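Local coordinates for pentacotripeptide-repeat region of PRORP domain-containing protein (Brachypodium distachyon, PDB 4ME2) that is a chloroplast pentatricopeptide-repeat protein of the THA8 type that recognises RNA, probably in a sequence-specific way and associated with group II introns, at residues A[203-206]-A[207-211]; A[228-231]-A[232-236]. One frame throughout, in Å; residues are numbered along the deposited sequence.

Contact 1: A[203-206]-A[207-211]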
loop_
_atom_site.group_PDB
_atom_site.type_symbol
_atom_site.label_atom_id
_atom_site.label_comp_id
_atom_site.label_asym_id
_atom_site.label_seq_id
_atom_site.Cartn_x
_atom_site.Cartn_y
_atom_site.Cartn_z
ATOM N N ASP A 203 -2.346 16.477 -10.384
ATOM C CA ASP A 203 -3.522 17.248 -10.794
ATOM C C ASP A 203 -4.133 18.030 -9.632
ATOM O O ASP A 203 -3.722 17.874 -8.481
ATOM C CB ASP A 203 -4.572 16.305 -11.409
ATOM C CG ASP A 203 -5.866 17.019 -11.793
ATOM O OD1 ASP A 203 -5.801 18.048 -12.503
ATOM O OD2 ASP A 203 -6.952 16.551 -11.384
ATOM N N GLU A 204 -5.115 18.876 -9.942
ATOM C CA GLU A 204 -5.891 19.570 -8.918
ATOM C C GLU A 204 -6.543 18.571 -7.978
ATOM O O GLU A 204 -6.611 18.803 -6.770
ATOM C CB GLU A 204 -6.970 20.453 -9.545
ATOM C CG GLU A 204 -7.899 21.109 -8.533
ATOM C CD GLU A 204 -8.883 22.074 -9.169
ATOM O OE1 GLU A 204 -9.255 21.873 -10.346
ATOM O OE2 GLU A 204 -9.291 23.036 -8.486
ATOM N N TYR A 205 -7.027 17.466 -8.544
ATOM C CA TYR A 205 -7.665 16.412 -7.759
ATOM C C TYR A 205 -6.796 15.885 -6.610
ATOM O O TYR A 205 -7.286 15.729 -5.502
ATOM C CB TYR A 205 -8.137 15.265 -8.658
ATOM C CG TYR A 205 -8.897 14.180 -7.930
ATOM C CD1 TYR A 205 -9.993 14.489 -7.128
ATOM C CD2 TYR A 205 -8.520 12.845 -8.049
ATOM C CE1 TYR A 205 -10.689 13.501 -6.460
ATOM C CE2 TYR A 205 -9.213 11.848 -7.390
ATOM C CZ TYR A 205 -10.294 12.184 -6.596
ATOM O OH TYR A 205 -10.989 11.204 -5.943
ATOM N N MET A 206 -5.520 15.610 -6.866
ATOM C CA MET A 206 -4.636 15.152 -5.791
ATOM C C MET A 206 -4.561 16.177 -4.659
ATOM O O MET A 206 -4.598 15.815 -3.482
ATOM C CB MET A 206 -3.235 14.860 -6.316
ATOM C CG MET A 206 -2.210 14.551 -5.234
ATOM S SD MET A 206 -2.537 13.031 -4.318
ATOM C CE MET A 206 -1.618 11.848 -5.297
ATOM N N TYR A 207 -4.450 17.451 -5.023
ATOM C CA TYR A 207 -4.363 18.521 -4.028
ATOM C C TYR A 207 -5.621 18.601 -3.172
ATOM O O TYR A 207 -5.545 18.748 -1.952
ATOM C CB TYR A 207 -4.100 19.874 -4.694
ATOM C CG TYR A 207 -2.788 19.956 -5.431
ATOM C CD1 TYR A 207 -1.596 19.595 -4.812
ATOM C CD2 TYR A 207 -2.735 20.406 -6.746
ATOM C CE1 TYR A 207 -0.388 19.669 -5.484
ATOM C CE2 TYR A 207 -1.534 20.481 -7.427
ATOM C CZ TYR A 207 -0.367 20.116 -6.791
ATOM O OH TYR A 207 0.826 20.190 -7.460
ATOM N N ARG A 208 -6.781 18.510 -3.814
ATOM C CA ARG A 208 -8.042 18.619 -3.096
ATOM C C ARG A 208 -8.233 17.441 -2.146
ATOM O O ARG A 208 -8.691 17.621 -1.021
ATOM C CB ARG A 208 -9.220 18.723 -4.067
ATOM C CG ARG A 208 -9.171 19.940 -4.984
ATOM C CD ARG A 208 -10.442 20.062 -5.807
ATOM N NE ARG A 208 -11.626 19.945 -4.957
ATOM C CZ ARG A 208 -12.875 20.185 -5.345
ATOM N NH1 ARG A 208 -13.136 20.570 -6.590
ATOM N NH2 ARG A 208 -13.869 20.047 -4.476
ATOM N N VAL A 209 -7.876 16.244 -2.609
ATOM C CA VAL A 209 -7.955 15.045 -1.775
ATOM C C VAL A 209 -7.157 15.267 -0.495
ATOM O O VAL A 209 -7.659 15.046 0.610
ATOM C CB VAL A 209 -7.406 13.799 -2.509
ATOM C CG1 VAL A 209 -7.252 12.624 -1.550
ATOM C CG2 VAL A 209 -8.319 13.416 -3.666
ATOM N N MET A 210 -5.922 15.725 -0.672
ATOM C CA MET A 210 -4.970 15.853 0.425
ATOM C C MET A 210 -5.289 17.024 1.353
ATOM O O MET A 210 -5.294 16.863 2.573
ATOM C CB MET A 210 -3.543 15.932 -0.116
ATOM C CG MET A 210 -2.972 14.575 -0.504
ATOM S SD MET A 210 -2.816 13.495 0.936
ATOM C CE MET A 210 -1.616 14.420 1.891
ATOM N N ALA A 211 -5.570 18.190 0.779
ATOM C CA ALA A 211 -5.858 19.378 1.592
ATOM C C ALA A 211 -7.054 19.162 2.519
ATOM O O ALA A 211 -6.986 19.469 3.712
ATOM C CB ALA A 211 -6.062 20.604 0.710
#
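Y207 leans back over the start of its own helix: CD2 of its ring lies 3.2 Å from D203 O, the carbonyl just before the first turn, and CB rests near E204 O. The ring meets D203 O and E204 CA obliquely. With CG beside the backbone N (chi1 -63°), the phenol is directed back along the chain past D203, not forward over A211. Cut back to an alanine, this position would probably leave a gap between the first turn and helix 220-236, and W233 and D229 without the ring they pack against. R208 donates its backbone N to E204 O at 3.0 Å, and its CG and CD lie against the aliphatic part of E204, with R208 CD 3.9 Å from E204 CG. The opposite charges are near but not paired, E204 OE2 staying 4.9 Å from R208 NH1, and any attraction is likely to be modest. V209 N bonds to Y205 O, and V209 CG2 sits over one face of the Y205 ring, 3.8 Å from its centroid and 18° off the normal, a CH-pi contact. Y205 carries its ring there because CG is anti to the backbone N (chi1 -176°). The first turn is N-capped by D203, whose OD2 accepts from Y205 N at 3.0 Å and is met from above the carboxylate plane. M210 N closes the next turn on M206 O, while the two methionines run side by side in the same direction, M210 CG 4.1 Å from M206 SD. Among the helix-turn-helix repeats of this pentatricopeptide-repeat protein, helix 204-216 is packed on several sides: Y205 and M206 touch T172 of helix 168-180, M206, Y207 and M210 touch Y191 of helix 184-197, and E204, Y207, M210 and A211 touch helix 220-236.

Contact 2: A[228-231]-A[232-236]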
loop_
_atom_site.group_PDB
_atom_site.type_symbol
_atom_site.label_atom_id
_atom_site.label_comp_id
_atom_site.label_asym_id
_atom_site.label_seq_id
_atom_site.Cartn_x
_atom_site.Cartn_y
_atom_site.Cartn_z
ATOM N N ALA A 228 -0.855 25.347 0.299
ATOM C CA ALA A 228 0.188 26.118 -0.376
ATOM C C ALA A 228 0.449 25.563 -1.783
ATOM O O ALA A 228 0.527 26.316 -2.756
ATOM C CB ALA A 228 1.466 26.120 0.456
ATOM N N ASP A 229 0.557 24.239 -1.887
ATOM C CA ASP A 229 0.754 23.586 -3.181
ATOM C C ASP A 229 -0.430 23.822 -4.123
ATOM O O ASP A 229 -0.239 24.125 -5.301
ATOM C CB ASP A 229 0.985 22.079 -3.000
ATOM C CG ASP A 229 2.265 21.760 -2.245
ATOM O OD1 ASP A 229 3.146 22.642 -2.134
ATOM O OD2 ASP A 229 2.393 20.614 -1.756
ATOM N N LEU A 230 -1.645 23.678 -3.598
ATOM C CA LEU A 230 -2.866 23.954 -4.360
ATOM C C LEU A 230 -2.911 25.406 -4.842
ATOM O O LEU A 230 -3.230 25.664 -6.006
ATOM C CB LEU A 230 -4.113 23.615 -3.535
ATOM C CG LEU A 230 -5.475 23.928 -4.165
ATOM C CD1 LEU A 230 -5.597 23.359 -5.574
ATOM C CD2 LEU A 230 -6.603 23.423 -3.280
ATOM N N ALA A 231 -2.574 26.343 -3.955
ATOM C CA ALA A 231 -2.515 27.761 -4.330
ATOM C C ALA A 231 -1.511 27.985 -5.460
ATOM O O ALA A 231 -1.790 28.718 -6.410
ATOM C CB ALA A 231 -2.175 28.633 -3.126
ATOM N N ASP A 232 -0.352 27.338 -5.347
ATOM C CA ASP A 232 0.681 27.394 -6.373
ATOM C C ASP A 232 0.108 26.888 -7.697
ATOM O O ASP A 232 0.301 27.506 -8.744
ATOM C CB ASP A 232 1.887 26.558 -5.943
ATOM C CG ASP A 232 3.086 26.736 -6.855
ATOM O OD1 ASP A 232 3.963 27.555 -6.519
ATOM O OD2 ASP A 232 3.162 26.052 -7.901
ATOM N N TRP A 233 -0.616 25.772 -7.638
ATOM C CA TRP A 233 -1.284 25.232 -8.819
ATOM C C TRP A 233 -2.290 26.207 -9.384
ATOM O O TRP A 233 -2.289 26.477 -10.582
ATOM C CB TRP A 233 -1.913 23.874 -8.505
ATOM C CG TRP A 233 -2.513 23.192 -9.698
ATOM C CD1 TRP A 233 -1.906 22.284 -10.558
ATOM C CD2 TRP A 233 -3.870 23.355 -10.205
ATOM N NE1 TRP A 233 -2.777 21.884 -11.537
ATOM C CE2 TRP A 233 -3.973 22.491 -11.384
ATOM C CE3 TRP A 233 -4.971 24.106 -9.816
ATOM C CZ2 TRP A 233 -5.139 22.396 -12.123
ATOM C CZ3 TRP A 233 -6.145 24.004 -10.572
ATOM C CH2 TRP A 233 -6.224 23.170 -11.698
ATOM N N GLU A 234 -3.139 26.768 -8.528
ATOM C CA GLU A 234 -4.180 27.689 -8.985
ATOM C C GLU A 234 -3.598 28.915 -9.693
ATOM O O GLU A 234 -4.098 29.324 -10.738
ATOM C CB GLU A 234 -5.076 28.114 -7.824
ATOM C CG GLU A 234 -6.098 27.068 -7.413
ATOM C CD GLU A 234 -6.808 27.431 -6.123
ATOM O OE1 GLU A 234 -6.286 28.280 -5.369
ATOM O OE2 GLU A 234 -7.891 26.864 -5.861
ATOM N N ALA A 235 -2.532 29.484 -9.131
ATOM C CA ALA A 235 -1.893 30.664 -9.725
ATOM C C ALA A 235 -1.361 30.374 -11.132
ATOM O O ALA A 235 -1.196 31.291 -11.942
ATOM C CB ALA A 235 -0.788 31.193 -8.823
ATOM N N ARG A 236 -1.106 29.095 -11.408
ATOM C CA ARG A 236 -0.703 28.636 -12.737
ATOM C C ARG A 236 -1.924 28.433 -13.638
ATOM O O ARG A 236 -1.945 28.925 -14.768
ATOM C CB ARG A 236 0.118 27.342 -12.644
ATOM C CG ARG A 236 1.523 27.504 -12.077
ATOM C CD ARG A 236 2.251 26.168 -12.026
ATOM N NE ARG A 236 2.163 25.526 -10.713
ATOM C CZ ARG A 236 2.004 24.218 -10.524
ATOM N NH1 ARG A 236 1.899 23.396 -11.560
ATOM N NH2 ARG A 236 1.939 23.728 -9.296
#
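Backbone hydrogen bonds dominate where A228-A231 meets D232-R236. Four successive i to i+4 pairs define regular alpha-helical turns: D232 N to A228 O, W233 N to D229 O, E234 N to L230 O at 2.8 Å, and A235 N to A231 O. Their N-H...acceptor angles span only 159° to 163°, so the four bonds are closely alike in geometry. Apolar contact is sparse by comparison. L230 CD1 approaches W233 CE3 obliquely at 4.4 Å, and the E234 chain passes across the same leucine, its CG 4.2 Å from L230 CD1. That chain starts beside the backbone N and then extends, which carries it back across L230, and E234 CG also lies in the plane of the W233 indole at its edge. The charged interaction is an i to i+4 salt bridge one turn further on. R236 grips D232 side-on with two nitrogens, NE and NH2, both reaching the single oxygen OD2 of D232 at 3.0 Å. NH2 uses the anti lone pair of that oxygen, whereas NE arrives on the same anti side but 30° out of the carboxylate plane. Both bonds bend to 138°, as would be expected where two donors share one acceptor, yet the double grip should restrict rotation of the guanidinium. D229 turns its carboxylate to helix 184-197, where OD2 accepts a hydrogen bond from Y191 OH and forms a salt bridge with R196. This is plain packing in the largely exposed C-terminal helix of the helix-turn-helix repeat fold; one side faces helix 204-216, where D229, L230 and R236 touch Y207, and the W233 ring meets those of Y207 and H237.

Followed from the N terminus, contact 1 opens at D203, where helix 204-216 begins, and closes by A211; contact 2 opens only at A228, late in helix 220-236. Each is a local set of helical turns that closes no long loop, and the two stand in series, neither nesting nor crossing. Their centres are nevertheless 11 Å apart, because the two helices, consecutive in the chain, pack together as a helical hairpin. E204 CB meets W233 CH2 at 3.5 Å, and Y207 CE1 lies 3.7 Å from D229 CB. The start of one helix is thereby joined to the end of the next, and Y191 of helix 184-197 touches both.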